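Local structure of transcriptional regulator (LacI family) (Clostridium acetobutylicum ATCC 824, 3G85) at residues I14-S19 / I73-S78; S19-V24 / Y52-L57. The protein probably acts as a DNA-binding transcription factor of the LacI family, recognising regulatory DNA and carrying a periplasmic-binding-protein-like domain. All blocks are in the same frame, centred on the assembly; numbering follows the deposited sequence.

Contact 1. Residues I14-S19 / I73-S78; sequences IALYWS and IIANIS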
loop_
_atom_site.group_PDB
_atom_site.type_symbol
_atom_site.label_atom_id
_atom_site.label_comp_id
_atom_site.label_asym_id
_atom_site.label_seq_id
_atom_site.Cartn_x
_atom_site.Cartn_y
_atom_site.Cartn_z
ATOM N N ILE A 14 -4.859 -22.194 1.268
ATOM C CA ILE A 14 -5.275 -20.816 1.021
ATOM C C ILE A 14 -4.405 -20.227 -0.112
ATOM O O ILE A 14 -3.167 -20.247 -0.019
ATOM C CB ILE A 14 -5.055 -19.940 2.264
ATOM C CG1 ILE A 14 -5.835 -20.502 3.476
ATOM C CG2 ILE A 14 -5.442 -18.456 1.989
ATOM C CD1 ILE A 14 -5.386 -19.903 4.792
ATOM N N ALA A 15 -5.046 -19.668 -1.131
ATOM C CA ALA A 15 -4.316 -19.059 -2.245
ATOM C C ALA A 15 -4.266 -17.534 -2.086
ATOM O O ALA A 15 -5.298 -16.887 -1.821
ATOM C CB ALA A 15 -4.949 -19.442 -3.584
ATOM N N LEU A 16 -3.070 -16.978 -2.271
ATOM C CA LEU A 16 -2.913 -15.546 -2.385
ATOM C C LEU A 16 -2.821 -15.241 -3.875
ATOM O O LEU A 16 -1.807 -15.570 -4.510
ATOM C CB LEU A 16 -1.658 -15.073 -1.675
ATOM C CG LEU A 16 -1.311 -13.591 -1.785
ATOM C CD1 LEU A 16 -2.390 -12.709 -1.113
ATOM C CD2 LEU A 16 0.060 -13.357 -1.191
ATOM N N TYR A 17 -3.879 -14.640 -4.422
ATOM C CA TYR A 17 -3.837 -14.204 -5.819
ATOM C C TYR A 17 -3.118 -12.856 -5.935
ATOM O O TYR A 17 -3.536 -11.898 -5.308
ATOM C CB TYR A 17 -5.244 -14.122 -6.371
ATOM C CG TYR A 17 -5.754 -15.493 -6.690
ATOM C CD1 TYR A 17 -5.431 -16.098 -7.901
ATOM C CD2 TYR A 17 -6.493 -16.224 -5.742
ATOM C CE1 TYR A 17 -5.865 -17.375 -8.205
ATOM C CE2 TYR A 17 -6.942 -17.527 -6.019
ATOM C CZ TYR A 17 -6.602 -18.100 -7.265
ATOM O OH TYR A 17 -7.019 -19.370 -7.582
ATOM N N TRP A 18 -2.075 -12.822 -6.779
ATOM C CA TRP A 18 -1.134 -11.704 -6.863
ATOM C C TRP A 18 -1.142 -11.093 -8.270
ATOM O O TRP A 18 -0.520 -11.635 -9.210
ATOM C CB TRP A 18 0.295 -12.192 -6.532
ATOM C CG TRP A 18 1.246 -11.042 -6.374
ATOM C CD1 TRP A 18 2.119 -10.549 -7.302
ATOM C CD2 TRP A 18 1.426 -10.252 -5.183
ATOM N NE1 TRP A 18 2.818 -9.474 -6.767
ATOM C CE2 TRP A 18 2.378 -9.259 -5.480
ATOM C CE3 TRP A 18 0.809 -10.248 -3.912
ATOM C CZ2 TRP A 18 2.811 -8.330 -4.521
ATOM C CZ3 TRP A 18 1.206 -9.278 -2.973
ATOM C CH2 TRP A 18 2.200 -8.334 -3.294
ATOM N N SER A 19 -1.870 -9.994 -8.407
ATOM C CA SER A 19 -1.991 -9.284 -9.695
ATOM C C SER A 19 -0.626 -8.776 -10.232
ATOM O O SER A 19 0.234 -8.294 -9.473
ATOM C CB SER A 19 -2.953 -8.119 -9.514
ATOM O OG SER A 19 -3.155 -7.479 -10.756
ATOM N N ILE A 73 -7.201 -15.102 -0.909
ATOM C CA ILE A 73 -7.017 -13.700 -0.536
ATOM C C ILE A 73 -6.593 -13.033 -1.835
ATOM O O ILE A 73 -5.651 -13.525 -2.489
ATOM C CB ILE A 73 -5.837 -13.530 0.452
ATOM C CG1 ILE A 73 -6.049 -14.361 1.734
ATOM C CG2 ILE A 73 -5.668 -12.062 0.784
ATOM C CD1 ILE A 73 -4.763 -14.651 2.533
ATOM N N ILE A 74 -7.243 -11.930 -2.208
ATOM C CA ILE A 74 -6.853 -11.213 -3.427
ATOM C C ILE A 74 -6.102 -9.981 -3.032
ATOM O O ILE A 74 -6.685 -9.096 -2.413
ATOM C CB ILE A 74 -8.043 -10.756 -4.252
ATOM C CG1 ILE A 74 -9.154 -11.812 -4.307
ATOM C CG2 ILE A 74 -7.529 -10.289 -5.637
ATOM C CD1 ILE A 74 -8.764 -13.220 -4.767
ATOM N N ALA A 75 -4.813 -9.934 -3.378
ATOM C CA ALA A 75 -3.929 -8.843 -2.939
ATOM C C ALA A 75 -4.320 -7.452 -3.467
ATOM O O ALA A 75 -4.252 -6.465 -2.721
ATOM C CB ALA A 75 -2.483 -9.171 -3.286
ATOM N N ASN A 76 -4.710 -7.370 -4.749
ATOM C CA ASN A 76 -5.081 -6.088 -5.350
ATOM C C ASN A 76 -6.091 -6.291 -6.463
ATOM O O ASN A 76 -5.710 -6.333 -7.646
ATOM C CB ASN A 76 -3.818 -5.333 -5.885
ATOM C CG ASN A 76 -4.177 -4.000 -6.561
ATOM O OD1 ASN A 76 -4.981 -3.222 -6.028
ATOM N ND2 ASN A 76 -3.598 -3.745 -7.745
ATOM N N ILE A 77 -7.367 -6.469 -6.104
ATOM C CA ILE A 77 -8.363 -6.797 -7.113
ATOM C C ILE A 77 -8.632 -5.562 -7.997
ATOM O O ILE A 77 -8.674 -4.439 -7.488
ATOM C CB ILE A 77 -9.657 -7.361 -6.466
ATOM C CG1 ILE A 77 -10.532 -8.034 -7.540
ATOM C CG2 ILE A 77 -10.384 -6.262 -5.606
ATOM C CD1 ILE A 77 -11.469 -9.089 -7.006
ATOM N N SER A 78 -8.710 -5.765 -9.314
ATOM C CA SER A 78 -9.038 -4.658 -10.251
ATOM C C SER A 78 -10.545 -4.412 -10.253
ATOM O O SER A 78 -11.321 -5.282 -9.838
ATOM C CB SER A 78 -8.586 -4.999 -11.678
ATOM O OG SER A 78 -9.379 -6.057 -12.215
HETATM O O HOH W 1 -4.214 -9.372 -6.754
#
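Two neighbouring strands of a parallel sheet, 13-19 and 71-74, pair here in the Rossmann-like core common to LacI-type regulators and periplasmic binding proteins; the segment directions differ by 10°. I73 sits between two partners of strand 13-19. Its N-H gives to A15 O at 2.8 Å from I73 N, and its carbonyl O takes the N-H of Y17, with 2.8 Å from Y17 N to I73 O. Two residues further along, A75 N reaches Y17 O at 3.0 Å and 170° at the hydrogen, continuing the ladder past the end of strand 71-74. There the backbones spread, and a water takes over: it donates to Y17 O and accepts from S19 N and N76 N.

On the L16 and I73 face, L16 CD1 lies 3.8 Å from I73 CG2; with the leucine CG anti to the backbone N, the second torsion of 64° turns CD1 toward I73. I14 CG2 meets I73 CD1 further back. The other face holds Y17, whose ring atom CD2 is 3.9 Å from I74 CD1. Near the strand end the W18 ring comes obliquely to A75, CE3 being 3.5 Å from CB. Helix 245-260 adds C252 against I73. Y17 O thus serves both A75 N and the water, so the buried carbonyl stays satisfied where direct pairing gives way to solvent-mediated pairing.

Contact 2. Residues S19-V24 / Y52-L57; sequences SSDISV and YKTDCL
S20 OG accepts the backbone N-H of T54 in a nearly straight bond, 2.9 Å from OG to T54 N. The S20 chi1 of 68° sets the hydroxyl between the backbone N and the carbonyl carbon, on the side facing K53 and T54. The backbone bond from S20 N to Y52 O is weak despite its 2.9 Å length, because the angle at hydrogen is only 128°. Within the first loop, S19 OG donates to D21 OD1 at 2.6 Å, arriving from above the carboxylate plane; D21 OD1 also receives N76 ND2. One water donates to S19 OG and accepts from D55 N, while the water that accepts from S19 N also bonds Y52 OH.

Around these bonds the side chains pack closely. T54 OG1 lies 3.3 Å from D21 CB, the two side chains crossing at about a right angle. S19 CA stands over one face of the Y52 ring in a CH-pi contact, 3.9 Å from the centroid and 20° off the normal, and L57 CD1 lies over the opposite face, displaced toward the rim. The ring is therefore flanked on both faces by aliphatic carbon.

Each loop contains a beta turn, type I from S19 to I22 and type II from K53 to C56. They leave the C-terminal ends of the adjacent parallel strands 13-19 and 46-52, the first leading to helix 27-40, and the second running beside helix 79-87, where D81 takes L57 N and touches Y52.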
loop_
_atom_site.group_PDB
_atom_site.type_symbol
_atom_site.label_atom_id
_atom_site.label_comp_id
_atom_site.label_asym_id
_atom_site.label_seq_id
_atom_site.Cartn_x
_atom_site.Cartn_y
_atom_site.Cartn_z
ATOM N N SER A 19 -1.870 -9.994 -8.407
ATOM C CA SER A 19 -1.991 -9.284 -9.695
ATOM C C SER A 19 -0.626 -8.776 -10.232
ATOM O O SER A 19 0.234 -8.294 -9.473
ATOM C CB SER A 19 -2.953 -8.119 -9.514
ATOM O OG SER A 19 -3.155 -7.479 -10.756
ATOM N N SER A 20 -0.438 -8.876 -11.543
ATOM C CA SER A 20 0.807 -8.413 -12.173
ATOM C C SER A 20 1.010 -6.879 -12.076
ATOM O O SER A 20 2.122 -6.381 -12.284
ATOM C CB SER A 20 0.844 -8.906 -13.646
ATOM O OG SER A 20 -0.164 -8.248 -14.382
ATOM N N ASP A 21 -0.031 -6.114 -11.788
ATOM C CA ASP A 21 0.185 -4.653 -11.675
ATOM C C ASP A 21 0.874 -4.236 -10.353
ATOM O O ASP A 21 1.370 -3.117 -10.245
ATOM C CB ASP A 21 -1.092 -3.844 -11.933
ATOM C CG ASP A 21 -2.208 -4.150 -10.947
ATOM O OD1 ASP A 21 -2.132 -5.144 -10.191
ATOM O OD2 ASP A 21 -3.187 -3.367 -10.930
ATOM N N ILE A 22 0.899 -5.142 -9.369
ATOM C CA ILE A 22 1.476 -4.839 -8.082
ATOM C C ILE A 22 3.007 -4.819 -8.208
ATOM O O ILE A 22 3.601 -5.699 -8.849
ATOM C CB ILE A 22 1.078 -5.852 -6.994
ATOM C CG1 ILE A 22 -0.469 -6.017 -6.920
ATOM C CG2 ILE A 22 1.674 -5.391 -5.652
ATOM C CD1 ILE A 22 -0.944 -7.290 -6.168
ATOM N N SER A 23 3.626 -3.827 -7.577
ATOM C CA SER A 23 5.070 -3.799 -7.427
ATOM C C SER A 23 5.538 -5.125 -6.817
ATOM O O SER A 23 5.120 -5.480 -5.712
ATOM C CB SER A 23 5.462 -2.636 -6.520
ATOM O OG SER A 23 6.853 -2.675 -6.268
ATOM N N VAL A 24 6.397 -5.854 -7.539
ATOM C CA VAL A 24 6.746 -7.223 -7.122
ATOM C C VAL A 24 7.438 -7.262 -5.777
ATOM O O VAL A 24 7.342 -8.257 -5.059
ATOM C CB VAL A 24 7.629 -8.011 -8.152
ATOM C CG1 VAL A 24 6.909 -8.142 -9.480
ATOM C CG2 VAL A 24 8.997 -7.354 -8.328
ATOM N N TYR A 52 -1.213 -13.730 -11.263
ATOM C CA TYR A 52 -2.065 -13.686 -12.433
ATOM C C TYR A 52 -1.978 -12.321 -13.084
ATOM O O TYR A 52 -1.592 -11.334 -12.461
ATOM C CB TYR A 52 -3.505 -14.022 -12.036
ATOM C CG TYR A 52 -4.166 -12.953 -11.211
ATOM C CD1 TYR A 52 -3.983 -12.908 -9.825
ATOM C CD2 TYR A 52 -5.013 -12.001 -11.802
ATOM C CE1 TYR A 52 -4.598 -11.893 -9.061
ATOM C CE2 TYR A 52 -5.612 -11.000 -11.052
ATOM C CZ TYR A 52 -5.413 -10.961 -9.672
ATOM O OH TYR A 52 -6.025 -9.980 -8.885
ATOM N N LYS A 53 -2.341 -12.256 -14.360
ATOM C CA LYS A 53 -2.234 -11.019 -15.105
ATOM C C LYS A 53 -3.361 -10.065 -14.733
ATOM O O LYS A 53 -4.477 -10.496 -14.519
ATOM C CB LYS A 53 -2.243 -11.360 -16.607
ATOM C CG LYS A 53 -2.050 -10.219 -17.559
ATOM C CD LYS A 53 -1.907 -10.849 -18.977
ATOM C CE LYS A 53 -2.254 -9.883 -20.102
ATOM N NZ LYS A 53 -1.616 -8.535 -19.916
ATOM N N THR A 54 -3.056 -8.774 -14.617
ATOM C CA THR A 54 -4.073 -7.758 -14.321
ATOM C C THR A 54 -5.365 -8.027 -15.110
ATOM O O THR A 54 -5.309 -8.329 -16.299
ATOM C CB THR A 54 -3.559 -6.349 -14.704
ATOM O OG1 THR A 54 -2.361 -6.069 -13.964
ATOM C CG2 THR A 54 -4.604 -5.285 -14.404
ATOM N N ASP A 55 -6.512 -7.934 -14.442
ATOM C CA ASP A 55 -7.825 -8.149 -15.072
ATOM C C ASP A 55 -8.161 -9.592 -15.444
ATOM O O ASP A 55 -9.198 -9.846 -16.091
ATOM C CB ASP A 55 -8.029 -7.212 -16.282
ATOM C CG ASP A 55 -8.175 -5.749 -15.877
ATOM O OD1 ASP A 55 -8.595 -5.445 -14.729
ATOM O OD2 ASP A 55 -7.875 -4.883 -16.712
ATOM N N CYS A 56 -7.327 -10.552 -15.036
ATOM C CA CYS A 56 -7.589 -11.926 -15.405
ATOM C C CYS A 56 -8.002 -12.823 -14.234
ATOM O O CYS A 56 -8.003 -14.036 -14.367
ATOM C CB CYS A 56 -6.382 -12.524 -16.121
ATOM S SG CYS A 56 -5.979 -11.661 -17.662
ATOM N N LEU A 57 -8.396 -12.234 -13.112
ATOM C CA LEU A 57 -8.715 -13.049 -11.943
ATOM C C LEU A 57 -9.856 -13.990 -12.298
ATOM O O LEU A 57 -9.815 -15.176 -11.968
ATOM C CB LEU A 57 -9.097 -12.200 -10.729
ATOM C CG LEU A 57 -9.428 -13.027 -9.466
ATOM C CD1 LEU A 57 -8.259 -13.872 -9.029
ATOM C CD2 LEU A 57 -9.904 -12.097 -8.330
HETATM O O HOH W 1 -4.214 -9.372 -6.754
HETATM O O HOH W 2 -5.656 -6.953 -11.481
#

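How the contacts relate
Contact 1 is wholly buried, whereas contact 2 is partly exposed at the loop ends of the same sheet. Strand 13-19 is common to both: it pairs with 71-74 in the first and meets the end of 46-52 in the second, making it the inner of the three strands. Backbone ladders and aliphatic packing dominate 14-19 / 73-78; serine hydroxyls, turns and waters dominate 19-24 / 52-57. S19 and one water belong to both. The two are also tied directly, S78 OG lying 2.7 Å from D55 OD1 in a probable hydrogen bond, while Y17 CB packs on Y52 CE1 and N76 CB on I22 CD1.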